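PDB 4YLE: periplasmic binding protein/LacI transcriptional regulator, which probably binds a simple sugar in the periplasm and delivers it to an ABC transporter as the solute-binding component of the system. Local coordinates for residues A[33-38]-A[93-98]; A[84-89]-A[107-112]; A[119-124]-A[138-143]. One frame throughout, in Å; residues are numbered along the deposited sequence.

All three contacts lie in the same lobe of the periplasmic binding protein fold and belong to or pack on its mixed, mostly parallel sheet. Contacts 1 and 3 are buried strand pairings held mainly by backbone hydrogen bonds, most of them nearly straight; they are coupled because 95-98 and 119-123 are adjacent strands. Contact 2 lies on one face of that sheet, pairing the helices 78-90 and 107-115 that precede and follow strand 95-98, and it is only partly buried: aliphatic packing below, a lysine and a water-mediated link toward the surface. The side-chain contacts of contact 1 are aliphatic, apart from the carboxylate of Asp94, whereas contact 3 brings in an asparagine, a phenylalanine and, at its C-terminal end, the ligand-facing Asp124.

Contact 1: residues A[33-38]-A[93-98]; sequences PKVALV and VDAIVL
Lys34 to Val38 and Ala95 to Leu98 run side by side as neighbouring parallel strands, their axes 4.7 Å apart. Backbone hydrogen bonds form the usual parallel ladder: Ala36 gives its N-H to Ala95 O and takes one from Val97 N, and Val38 N closes the series on Val97 O. The middle bond is short and straight, 2.7 Å from Val97 N to Ala36 O with 174° at the hydrogen. CA-H...O contacts from Val35, Ile96, Leu37 and Leu98 accompany the ladder.

Just before the second strand begins, a side chain takes over. Asp94 OD2 accepts the N-H of Lys34 at 2.8 Å through its anti lone pair, while Asp94 N donates to Lys34 O, also at 2.8 Å. Lys34 is thus gripped at both its amide and its carbonyl by one residue; a weak bond from Ala95 N to Lys34 O adds a third.

Apolar contacts line both faces. On one, Val97 sits between two partners: its CG2 meets Val35 CG1 at 3.9 Å and its CG1 meets Leu37 CD1 at 3.7 Å. On the other, Ala36 CB lies 4.2 Å from Ile96 CG1, and Val38 CG1 presses on Leu98 CD1 at 3.4 Å, tighter than ordinary van der Waals contact. With CG anti to N (chi1 173°) and chi2 at 67°, Leu98 swings CD1 back toward Val38.

Helix 78-90 covers the face of Ala36 and Val38, helix 279-295 that of Val35 and Ala95, and strands 66-72 and 119-123 continue the sheet beyond this pair.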
ATOM      1  N   PRO A  33      -3.225  23.001 -15.122  1.00 32.03           N
ATOM      2  CA  PRO A  33      -2.197  21.959 -15.046  1.00 37.32           C
ATOM      3  C   PRO A  33      -2.783  20.586 -15.341  1.00 30.93           C
ATOM      4  O   PRO A  33      -3.946  20.314 -14.980  1.00 29.23           O
ATOM      5  CB  PRO A  33      -1.712  22.025 -13.589  1.00 39.84           C
ATOM      6  CG  PRO A  33      -2.360  23.217 -12.979  1.00 44.23           C
ATOM      7  CD  PRO A  33      -3.555  23.543 -13.798  1.00 42.81           C
ATOM      8  N   LYS A  34      -1.972  19.720 -15.944  1.00 34.82           N
ATOM      9  CA  LYS A  34      -2.363  18.334 -16.192  1.00 31.55           C
ATOM     10  C   LYS A  34      -1.568  17.435 -15.244  1.00 30.16           C
ATOM     11  O   LYS A  34      -0.342  17.462 -15.226  1.00 31.54           O
ATOM     12  CB  LYS A  34      -2.122  17.944 -17.650  1.00 36.87           C
ATOM     13  CG  LYS A  34      -2.880  16.691 -18.109  1.00 54.23           C
ATOM     14  CD  LYS A  34      -3.164  16.695 -19.630  1.00 64.79           C
ATOM     15  CE  LYS A  34      -2.175  15.839 -20.439  1.00 68.43           C
ATOM     16  NZ  LYS A  34      -2.797  15.243 -21.668  1.00 74.03           N
ATOM     17  N   VAL A  35      -2.288  16.661 -14.444  1.00 27.68           N
ATOM     18  CA  VAL A  35      -1.675  15.820 -13.407  1.00 27.12           C
ATOM     19  C   VAL A  35      -1.904  14.357 -13.733  1.00 26.07           C
ATOM     20  O   VAL A  35      -3.028  13.959 -14.023  1.00 28.50           O
ATOM     21  CB  VAL A  35      -2.271  16.112 -12.007  1.00 25.84           C
ATOM     22  CG1 VAL A  35      -1.606  15.263 -10.948  1.00 25.75           C
ATOM     23  CG2 VAL A  35      -2.116  17.595 -11.647  1.00 29.34           C
ATOM     24  N   ALA A  36      -0.840  13.558 -13.641  1.00 27.80           N
ATOM     25  CA  ALA A  36      -0.915  12.118 -13.845  1.00 26.83           C
ATOM     26  C   ALA A  36      -0.872  11.425 -12.504  1.00 28.08           C
ATOM     27  O   ALA A  36       0.013  11.717 -11.699  1.00 28.64           O
ATOM     28  CB  ALA A  36       0.238  11.629 -14.720  1.00 29.58           C
ATOM     29  N   LEU A  37      -1.822  10.515 -12.287  1.00 23.40           N
ATOM     30  CA  LEU A  37      -1.858   9.637 -11.075  1.00 21.65           C
ATOM     31  C   LEU A  37      -1.502   8.244 -11.518  1.00 22.75           C
ATOM     32  O   LEU A  37      -2.256   7.630 -12.271  1.00 23.79           O
ATOM     33  CB  LEU A  37      -3.235   9.633 -10.422  1.00 19.82           C
ATOM     34  CG  LEU A  37      -3.390   8.695  -9.214  1.00 18.38           C
ATOM     35  CD1 LEU A  37      -2.482   9.095  -8.073  1.00 19.10           C
ATOM     36  CD2 LEU A  37      -4.824   8.702  -8.736  1.00 18.77           C
ATOM     37  N   VAL A  38      -0.355   7.746 -11.047  1.00 23.16           N
ATOM     38  CA  VAL A  38       0.176   6.454 -11.494  1.00 24.63           C
ATOM     39  C   VAL A  38       0.149   5.484 -10.328  1.00 23.23           C
ATOM     40  O   VAL A  38       0.832   5.685  -9.345  1.00 22.54           O
ATOM     41  CB  VAL A  38       1.596   6.627 -12.047  1.00 26.98           C
ATOM     42  CG1 VAL A  38       2.258   5.260 -12.389  1.00 28.73           C
ATOM     43  CG2 VAL A  38       1.546   7.534 -13.282  1.00 28.78           C
ATOM     44  N   VAL A  93       2.930  16.131 -19.064  1.00 40.95           N
ATOM     45  CA  VAL A  93       2.114  16.474 -17.905  1.00 38.02           C
ATOM     46  C   VAL A  93       2.923  17.427 -17.032  1.00 37.79           C
ATOM     47  O   VAL A  93       4.152  17.484 -17.135  1.00 39.40           O
ATOM     48  CB  VAL A  93       1.696  15.232 -17.079  1.00 35.87           C
ATOM     49  CG1 VAL A  93       0.795  14.308 -17.908  1.00 35.76           C
ATOM     50  CG2 VAL A  93       2.934  14.479 -16.561  1.00 36.38           C
ATOM     51  N   ASP A  94       2.233  18.150 -16.158  1.00 35.94           N
ATOM     52  CA  ASP A  94       2.872  19.112 -15.266  1.00 36.63           C
ATOM     53  C   ASP A  94       3.263  18.529 -13.920  1.00 34.65           C
ATOM     54  O   ASP A  94       4.155  19.037 -13.241  1.00 33.96           O
ATOM     55  CB  ASP A  94       1.937  20.295 -15.071  1.00 35.32           C
ATOM     56  CG  ASP A  94       1.619  20.962 -16.388  1.00 49.17           C
ATOM     57  OD1 ASP A  94       2.547  21.546 -17.006  1.00 42.51           O
ATOM     58  OD2 ASP A  94       0.455  20.854 -16.815  1.00 37.57           O
ATOM     59  N   ALA A  95       2.586  17.459 -13.534  1.00 31.45           N
ATOM     60  CA  ALA A  95       2.916  16.791 -12.301  1.00 29.58           C
ATOM     61  C   ALA A  95       2.587  15.321 -12.422  1.00 28.54           C
ATOM     62  O   ALA A  95       1.708  14.943 -13.192  1.00 28.50           O
ATOM     63  CB  ALA A  95       2.156  17.416 -11.130  1.00 27.44           C
ATOM     64  N   ILE A  96       3.309  14.512 -11.650  1.00 27.92           N
ATOM     65  CA  ILE A  96       3.068  13.077 -11.549  1.00 26.85           C
ATOM     66  C   ILE A  96       2.970  12.699 -10.089  1.00 24.70           C
ATOM     67  O   ILE A  96       3.854  13.026  -9.300  1.00 25.06           O
ATOM     68  CB  ILE A  96       4.195  12.247 -12.190  1.00 28.87           C
ATOM     69  CG1 ILE A  96       4.222  12.450 -13.694  1.00 31.16           C
ATOM     70  CG2 ILE A  96       3.987  10.758 -11.875  1.00 31.67           C
ATOM     71  CD1 ILE A  96       5.456  11.867 -14.357  1.00 33.63           C
ATOM     72  N   VAL A  97       1.882  12.027  -9.741  1.00 24.45           N
ATOM     73  CA  VAL A  97       1.636  11.542  -8.405  1.00 22.99           C
ATOM     74  C   VAL A  97       1.763  10.029  -8.495  1.00 25.04           C
ATOM     75  O   VAL A  97       0.950   9.394  -9.161  1.00 20.17           O
ATOM     76  CB  VAL A  97       0.245  11.935  -7.900  1.00 19.62           C
ATOM     77  CG1 VAL A  97       0.021  11.402  -6.516  1.00 19.31           C
ATOM     78  CG2 VAL A  97       0.087  13.487  -7.913  1.00 19.10           C
ATOM     79  N   LEU A  98       2.802   9.474  -7.872  1.00 21.06           N
ATOM     80  CA  LEU A  98       3.186   8.104  -8.125  1.00 21.61           C
ATOM     81  C   LEU A  98       3.100   7.261  -6.851  1.00 21.71           C
ATOM     82  O   LEU A  98       3.654   7.654  -5.820  1.00 20.10           O
ATOM     83  CB  LEU A  98       4.614   8.060  -8.672  1.00 24.21           C
ATOM     84  CG  LEU A  98       5.250   6.674  -8.831  1.00 25.24           C
ATOM     85  CD1 LEU A  98       4.547   5.877  -9.911  1.00 25.34           C
ATOM     86  CD2 LEU A  98       6.749   6.835  -9.122  1.00 27.93           C
TER

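Contact 2: residues A[84-89]-A[107-112]; sequences IVEQMI and VPVVKK
Helix segments 84-89 and 107-112 run almost exactly parallel, 4° between their directions and 9.8 Å between their axes, as expected of successive helices on one face of an alpha/beta Rossmann-like sheet. They belong to the helices before and after strand 95-98, and their backbones come nearest at Glu86 and Val109, whose CA atoms are 6.8 Å apart.

Val109 fills the groove between the helices. With chi1 at 69° its CG1 lies between the backbone N and the carbonyl carbon, and CG2, anti to N, reaches across to Val85 CG1 at 3.7 Å and to the methylene Glu86 CG at 3.5 Å, while CG1 packs against Val85 as well. Val85 also touches Val38 and Ile96 of the sheet below, so the apolar layer is continuous with the core.

Farther along, Ile89 CD1 lies against the aliphatic part of Lys112, 3.6 Å from its CG. The Glu86 and Lys112 side chains cross at about a right angle. Their charged ends do not touch, with OE2 and NZ 4.7 Å apart, though their opposite charges may still attract. A water provides the polar link instead: it accepts from Lys112 NZ and donates to Glu86 O, each at 2.9 Å.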
ATOM      1  N   ILE A  84       4.641   3.514 -17.984  1.00 37.69           N
ATOM      2  CA  ILE A  84       3.582   4.488 -17.838  1.00 36.05           C
ATOM      3  C   ILE A  84       4.172   5.854 -17.510  1.00 37.70           C
ATOM      4  O   ILE A  84       3.785   6.861 -18.107  1.00 36.87           O
ATOM      5  CB  ILE A  84       2.599   4.042 -16.769  1.00 32.97           C
ATOM      6  CG1 ILE A  84       1.803   2.858 -17.312  1.00 33.40           C
ATOM      7  CG2 ILE A  84       1.643   5.164 -16.403  1.00 31.25           C
ATOM      8  CD1 ILE A  84       1.047   2.087 -16.289  1.00 33.53           C
ATOM      9  N   VAL A  85       5.116   5.894 -16.578  1.00 35.72           N
ATOM     10  CA  VAL A  85       5.721   7.162 -16.196  1.00 35.97           C
ATOM     11  C   VAL A  85       6.455   7.770 -17.402  1.00 39.25           C
ATOM     12  O   VAL A  85       6.310   8.961 -17.670  1.00 39.62           O
ATOM     13  CB  VAL A  85       6.669   7.007 -15.001  1.00 35.41           C
ATOM     14  CG1 VAL A  85       7.263   8.356 -14.603  1.00 37.72           C
ATOM     15  CG2 VAL A  85       5.907   6.401 -13.799  1.00 32.42           C
ATOM     16  N   GLU A  86       7.201   6.961 -18.149  1.00 41.51           N
ATOM     17  CA  GLU A  86       7.869   7.469 -19.359  1.00 44.86           C
ATOM     18  C   GLU A  86       6.864   8.058 -20.351  1.00 45.39           C
ATOM     19  O   GLU A  86       7.107   9.112 -20.941  1.00 47.12           O
ATOM     20  CB  GLU A  86       8.703   6.358 -20.012  1.00 47.28           C
ATOM     21  CG  GLU A  86       9.843   5.945 -19.094  1.00 47.67           C
ATOM     22  CD  GLU A  86      10.922   5.112 -19.758  1.00 63.13           C
ATOM     23  OE1 GLU A  86      10.588   4.103 -20.426  1.00 64.40           O
ATOM     24  OE2 GLU A  86      12.110   5.464 -19.577  1.00 60.68           O
ATOM     25  N   GLN A  87       5.711   7.408 -20.484  1.00 47.68           N
ATOM     26  CA  GLN A  87       4.651   7.881 -21.374  1.00 46.12           C
ATOM     27  C   GLN A  87       4.043   9.189 -20.842  1.00 46.46           C
ATOM     28  O   GLN A  87       3.588  10.037 -21.612  1.00 47.21           O
ATOM     29  CB  GLN A  87       3.599   6.778 -21.520  1.00 53.07           C
ATOM     30  CG  GLN A  87       2.254   7.176 -22.122  1.00 58.73           C
ATOM     31  CD  GLN A  87       1.179   6.121 -21.834  1.00 74.48           C
ATOM     32  OE1 GLN A  87       1.483   4.928 -21.684  1.00 80.56           O
ATOM     33  NE2 GLN A  87      -0.075   6.561 -21.731  1.00 71.60           N
HETATM   34  N   MSE A  88       4.043   9.353 -19.522  1.00 40.34           N
HETATM   35  CA  MSE A  88       3.579  10.600 -18.919  1.00 38.94           C
HETATM   36  C   MSE A  88       4.586  11.724 -19.183  1.00 42.56           C
HETATM   37  O   MSE A  88       4.206  12.888 -19.289  1.00 41.19           O
HETATM   38  CB  MSE A  88       3.353  10.430 -17.405  1.00 35.71           C
HETATM   39  CG  MSE A  88       2.182   9.528 -17.047  1.00 42.15           C
HETATM   40 SE   MSE A  88       0.464  10.042 -17.854  1.00 43.11          SE
HETATM   41  CE  MSE A  88       0.341   8.722 -19.304  1.00 47.76           C
ATOM     42  N   ILE A  89       5.866  11.379 -19.281  1.00 42.67           N
ATOM     43  CA  ILE A  89       6.895  12.397 -19.518  1.00 44.88           C
ATOM     44  C   ILE A  89       6.803  12.907 -20.955  1.00 52.79           C
ATOM     45  O   ILE A  89       7.057  14.085 -21.205  1.00 49.26           O
ATOM     46  CB  ILE A  89       8.329  11.864 -19.229  1.00 46.23           C
ATOM     47  CG1 ILE A  89       8.463  11.497 -17.749  1.00 43.64           C
ATOM     48  CG2 ILE A  89       9.381  12.913 -19.582  1.00 51.33           C
ATOM     49  CD1 ILE A  89       9.775  10.878 -17.324  1.00 49.93           C
ATOM     50  N   VAL A 107      13.011   4.806  -9.158  1.00 40.24           N
ATOM     51  CA  VAL A 107      13.695   6.077  -8.914  1.00 41.50           C
ATOM     52  C   VAL A 107      14.293   6.660 -10.188  1.00 43.99           C
ATOM     53  O   VAL A 107      14.241   7.875 -10.378  1.00 44.09           O
ATOM     54  CB  VAL A 107      14.791   5.951  -7.846  1.00 49.51           C
ATOM     55  CG1 VAL A 107      15.575   7.270  -7.703  1.00 52.00           C
ATOM     56  CG2 VAL A 107      14.160   5.573  -6.515  1.00 49.23           C
ATOM     57  N   PRO A 108      14.867   5.817 -11.065  1.00 46.20           N
ATOM     58  CA  PRO A 108      15.476   6.418 -12.268  1.00 48.87           C
ATOM     59  C   PRO A 108      14.495   7.227 -13.134  1.00 47.70           C
ATOM     60  O   PRO A 108      14.838   8.313 -13.628  1.00 49.04           O
ATOM     61  CB  PRO A 108      16.009   5.196 -13.029  1.00 51.05           C
ATOM     62  CG  PRO A 108      16.346   4.223 -11.953  1.00 50.80           C
ATOM     63  CD  PRO A 108      15.206   4.385 -10.945  1.00 47.01           C
ATOM     64  N   VAL A 109      13.280   6.719 -13.300  1.00 45.11           N
ATOM     65  CA  VAL A 109      12.341   7.384 -14.180  1.00 44.31           C
ATOM     66  C   VAL A 109      11.753   8.609 -13.465  1.00 42.29           C
ATOM     67  O   VAL A 109      11.384   9.592 -14.110  1.00 42.58           O
ATOM     68  CB  VAL A 109      11.226   6.419 -14.663  1.00 42.73           C
ATOM     69  CG1 VAL A 109      10.289   6.027 -13.513  1.00 39.37           C
ATOM     70  CG2 VAL A 109      10.446   7.041 -15.825  1.00 42.99           C
ATOM     71  N   VAL A 110      11.670   8.563 -12.137  1.00 40.48           N
ATOM     72  CA  VAL A 110      11.308   9.768 -11.384  1.00 39.06           C
ATOM     73  C   VAL A 110      12.344  10.848 -11.644  1.00 41.79           C
ATOM     74  O   VAL A 110      11.994  12.000 -11.884  1.00 41.85           O
ATOM     75  CB  VAL A 110      11.217   9.520  -9.865  1.00 37.40           C
ATOM     76  CG1 VAL A 110      11.145  10.838  -9.090  1.00 36.59           C
ATOM     77  CG2 VAL A 110      10.015   8.629  -9.533  1.00 34.38           C
ATOM     78  N   LYS A 111      13.618  10.483 -11.557  1.00 44.24           N
ATOM     79  CA  LYS A 111      14.689  11.440 -11.861  1.00 47.32           C
ATOM     80  C   LYS A 111      14.488  12.043 -13.256  1.00 48.51           C
ATOM     81  O   LYS A 111      14.558  13.258 -13.432  1.00 49.28           O
ATOM     82  CB  LYS A 111      16.054  10.764 -11.762  1.00 50.13           C
ATOM     83  N   LYS A 112      14.225  11.179 -14.232  1.00 48.94           N
ATOM     84  CA  LYS A 112      13.936  11.578 -15.611  1.00 50.33           C
ATOM     85  C   LYS A 112      12.835  12.627 -15.659  1.00 57.82           C
ATOM     86  O   LYS A 112      12.973  13.666 -16.302  1.00 50.07           O
ATOM     87  CB  LYS A 112      13.545  10.332 -16.419  1.00 50.49           C
ATOM     88  CG  LYS A 112      13.323  10.505 -17.923  1.00 60.47           C
ATOM     89  CD  LYS A 112      13.185   9.112 -18.582  1.00 71.03           C
ATOM     90  CE  LYS A 112      12.124   9.060 -19.681  1.00 65.42           C
ATOM     91  NZ  LYS A 112      12.452   9.939 -20.839  1.00 69.89           N
TER
HETATM   92  O   HOH W   1       9.849   9.150 -21.821  1.00 52.04           O

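Contact 3: residues A[119-124]-A[138-143]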
ATOM      1  N   ILE A 119       6.788  18.132 -11.705  1.00 35.87           N
ATOM      2  CA  ILE A 119       6.742  17.992 -10.262  1.00 32.97           C
ATOM      3  C   ILE A 119       6.310  16.553  -9.985  1.00 31.11           C
ATOM      4  O   ILE A 119       5.318  16.094 -10.523  1.00 30.00           O
ATOM      5  CB  ILE A 119       5.764  19.031  -9.613  1.00 31.54           C
ATOM      6  CG1 ILE A 119       6.290  20.459  -9.848  1.00 33.52           C
ATOM      7  CG2 ILE A 119       5.554  18.780  -8.101  1.00 33.38           C
ATOM      8  CD1 ILE A 119       7.664  20.735  -9.226  1.00 35.24           C
ATOM      9  N   VAL A 120       7.076  15.845  -9.168  1.00 31.05           N
ATOM     10  CA  VAL A 120       6.690  14.490  -8.744  1.00 29.33           C
ATOM     11  C   VAL A 120       6.436  14.447  -7.262  1.00 27.47           C
ATOM     12  O   VAL A 120       7.247  14.912  -6.479  1.00 28.39           O
ATOM     13  CB  VAL A 120       7.786  13.481  -9.095  1.00 34.04           C
ATOM     14  CG1 VAL A 120       7.375  12.074  -8.672  1.00 33.98           C
ATOM     15  CG2 VAL A 120       8.130  13.561 -10.594  1.00 33.35           C
ATOM     16  N   VAL A 121       5.297  13.853  -6.892  1.00 25.07           N
ATOM     17  CA  VAL A 121       4.921  13.607  -5.523  1.00 23.25           C
ATOM     18  C   VAL A 121       4.753  12.109  -5.385  1.00 22.34           C
ATOM     19  O   VAL A 121       4.172  11.474  -6.245  1.00 21.96           O
ATOM     20  CB  VAL A 121       3.613  14.316  -5.161  1.00 21.30           C
ATOM     21  CG1 VAL A 121       3.226  14.043  -3.734  1.00 19.68           C
ATOM     22  CG2 VAL A 121       3.737  15.843  -5.387  1.00 22.40           C
ATOM     23  N   ASN A 122       5.287  11.590  -4.296  1.00 22.26           N
ATOM     24  CA  ASN A 122       5.324  10.168  -3.970  1.00 21.77           C
ATOM     25  C   ASN A 122       4.193   9.916  -2.993  1.00 19.70           C
ATOM     26  O   ASN A 122       4.123  10.591  -1.963  1.00 20.64           O
ATOM     27  CB  ASN A 122       6.701   9.876  -3.366  1.00 23.73           C
ATOM     28  CG  ASN A 122       6.942   8.434  -2.962  1.00 23.75           C
ATOM     29  OD1 ASN A 122       7.980   8.175  -2.368  1.00 25.42           O
ATOM     30  ND2 ASN A 122       6.043   7.503  -3.302  1.00 22.48           N
ATOM     31  N   ILE A 123       3.327   8.962  -3.296  1.00 19.75           N
ATOM     32  CA  ILE A 123       2.347   8.522  -2.311  1.00 18.46           C
ATOM     33  C   ILE A 123       2.415   7.025  -2.016  1.00 17.29           C
ATOM     34  O   ILE A 123       3.039   6.296  -2.766  1.00 18.59           O
ATOM     35  CB  ILE A 123       0.907   8.843  -2.750  1.00 16.13           C
ATOM     36  CG1 ILE A 123       0.473   7.989  -3.955  1.00 19.09           C
ATOM     37  CG2 ILE A 123       0.766  10.371  -3.071  1.00 16.23           C
ATOM     38  CD1 ILE A 123      -1.003   8.227  -4.408  1.00 16.24           C
ATOM     39  N   ASP A 124       1.783   6.619  -0.897  1.00 15.03           N
ATOM     40  CA  ASP A 124       1.504   5.206  -0.547  1.00 14.91           C
ATOM     41  C   ASP A 124       2.757   4.467  -0.090  1.00 17.75           C
ATOM     42  O   ASP A 124       2.929   4.173   1.098  1.00 20.56           O
ATOM     43  CB  ASP A 124       0.854   4.489  -1.726  1.00 17.97           C
ATOM     44  CG  ASP A 124       0.576   3.015  -1.446  1.00 18.78           C
ATOM     45  OD1 ASP A 124       0.482   2.649  -0.274  1.00 21.61           O
ATOM     46  OD2 ASP A 124       0.434   2.228  -2.411  1.00 28.70           O
ATOM     47  N   ASN A 138      14.995  15.208  -4.536  1.00 43.57           N
ATOM     48  CA  ASN A 138      14.004  15.446  -3.502  1.00 40.84           C
ATOM     49  C   ASN A 138      12.625  15.130  -4.023  1.00 37.71           C
ATOM     50  O   ASN A 138      12.204  15.680  -5.032  1.00 40.83           O
ATOM     51  CB  ASN A 138      14.073  16.897  -3.023  1.00 41.80           C
ATOM     52  CG  ASN A 138      13.145  17.164  -1.859  1.00 48.17           C
ATOM     53  OD1 ASN A 138      12.249  18.006  -1.938  1.00 59.54           O
ATOM     54  ND2 ASN A 138      13.343  16.429  -0.770  1.00 46.25           N
ATOM     55  N   VAL A 139      11.926  14.242  -3.317  1.00 35.48           N
ATOM     56  CA  VAL A 139      10.557  13.881  -3.659  1.00 32.50           C
ATOM     57  C   VAL A 139       9.690  13.914  -2.396  1.00 30.19           C
ATOM     58  O   VAL A 139       9.859  13.067  -1.500  1.00 32.27           O
ATOM     59  CB  VAL A 139      10.486  12.484  -4.312  1.00 32.20           C
ATOM     60  CG1 VAL A 139       9.070  12.197  -4.796  1.00 29.67           C
ATOM     61  CG2 VAL A 139      11.472  12.407  -5.479  1.00 34.93           C
ATOM     62  N   PRO A 140       8.763  14.883  -2.310  1.00 30.44           N
ATOM     63  CA  PRO A 140       7.847  14.881  -1.164  1.00 32.57           C
ATOM     64  C   PRO A 140       7.019  13.613  -1.088  1.00 31.50           C
ATOM     65  O   PRO A 140       6.665  13.059  -2.125  1.00 27.03           O
ATOM     66  CB  PRO A 140       6.945  16.095  -1.435  1.00 36.46           C
ATOM     67  CG  PRO A 140       7.023  16.316  -2.873  1.00 36.84           C
ATOM     68  CD  PRO A 140       8.432  15.966  -3.254  1.00 31.80           C
ATOM     69  N   PHE A 141       6.732  13.171   0.133  1.00 26.73           N
ATOM     70  CA  PHE A 141       5.949  11.963   0.366  1.00 23.00           C
ATOM     71  C   PHE A 141       4.658  12.318   1.070  1.00 23.84           C
ATOM     72  O   PHE A 141       4.659  13.132   2.006  1.00 26.45           O
ATOM     73  CB  PHE A 141       6.760  10.942   1.186  1.00 30.01           C
ATOM     74  CG  PHE A 141       6.017   9.655   1.404  1.00 24.46           C
ATOM     75  CD1 PHE A 141       5.734   8.838   0.336  1.00 21.08           C
ATOM     76  CD2 PHE A 141       5.547   9.296   2.650  1.00 26.73           C
ATOM     77  CE1 PHE A 141       4.995   7.651   0.518  1.00 22.11           C
ATOM     78  CE2 PHE A 141       4.834   8.119   2.822  1.00 26.46           C
ATOM     79  CZ  PHE A 141       4.561   7.321   1.761  1.00 23.11           C
ATOM     80  N   VAL A 142       3.564  11.747   0.564  1.00 17.97           N
ATOM     81  CA  VAL A 142       2.261  11.738   1.217  1.00 15.93           C
ATOM     82  C   VAL A 142       1.827  10.299   1.428  1.00 17.66           C
ATOM     83  O   VAL A 142       1.606   9.557   0.476  1.00 16.98           O
ATOM     84  CB  VAL A 142       1.230  12.484   0.361  1.00 25.00           C
ATOM     85  CG1 VAL A 142      -0.141  12.470   1.016  1.00 25.76           C
ATOM     86  CG2 VAL A 142       1.704  13.895   0.082  1.00 28.32           C
ATOM     87  N   GLY A 143       1.738   9.885   2.681  1.00 18.26           N
ATOM     88  CA  GLY A 143       1.224   8.578   2.994  1.00 16.94           C
ATOM     89  C   GLY A 143       1.358   8.292   4.472  1.00 17.55           C
ATOM     90  O   GLY A 143       1.791   9.153   5.271  1.00 18.99           O
TER
HETATM   91  O   HOH W   2       9.580  10.061  -1.267  1.00 26.39           O
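Strands 119-123 and 141-144 flank helix 129-133 in a beta-alpha-beta unit of the lobe built on the seven-stranded sheet, and the contact between them ends at the ligand site. Asn122 pairs with Phe141 and Ile123 with Val142 in parallel register, the short axes 30° apart. Asn122 N donates to Pro140 O at 3.0 Å, and Asn122 O receives Val142 N at 2.8 Å, both bonds nearly straight. The last bond, Asp124 N to Val142 O, is longer at 3.2 Å and more bent.

On the Val121 face, Val121 CG1 meets Val142 CG2 and Val121 CG2 faces Pro140 CG, while Ile123 CG2 leans on Val142 CB; helix 279-295 covers Val121 and Val142. On the other face, Val139 CG1 packs on Asn122 CB at 3.6 Å.

The Asn122 amide stands beside the Phe141 ring with their planes 70° apart, CG lying 3.5 Å from Phe141 CD1. Its rotation is fixed by several bonds: OD1 accepts from Leu127 N and from a water that also donates to Val139 O, and ND2 donates to Asn125 O and, weakly, to Leu98 O.

CB of Asp124 points away from 138-143. OD2 forms a salt bridge to Lys40, and OD1 is hydrogen-bonded to the bound ligand, whose identity is unknown. Phe141, its CG anti to the backbone N (chi1 -178°), extends alongside the first strand to the same residue, where Asp124 O meets the ring edge 3.6 Å from CZ of Phe141.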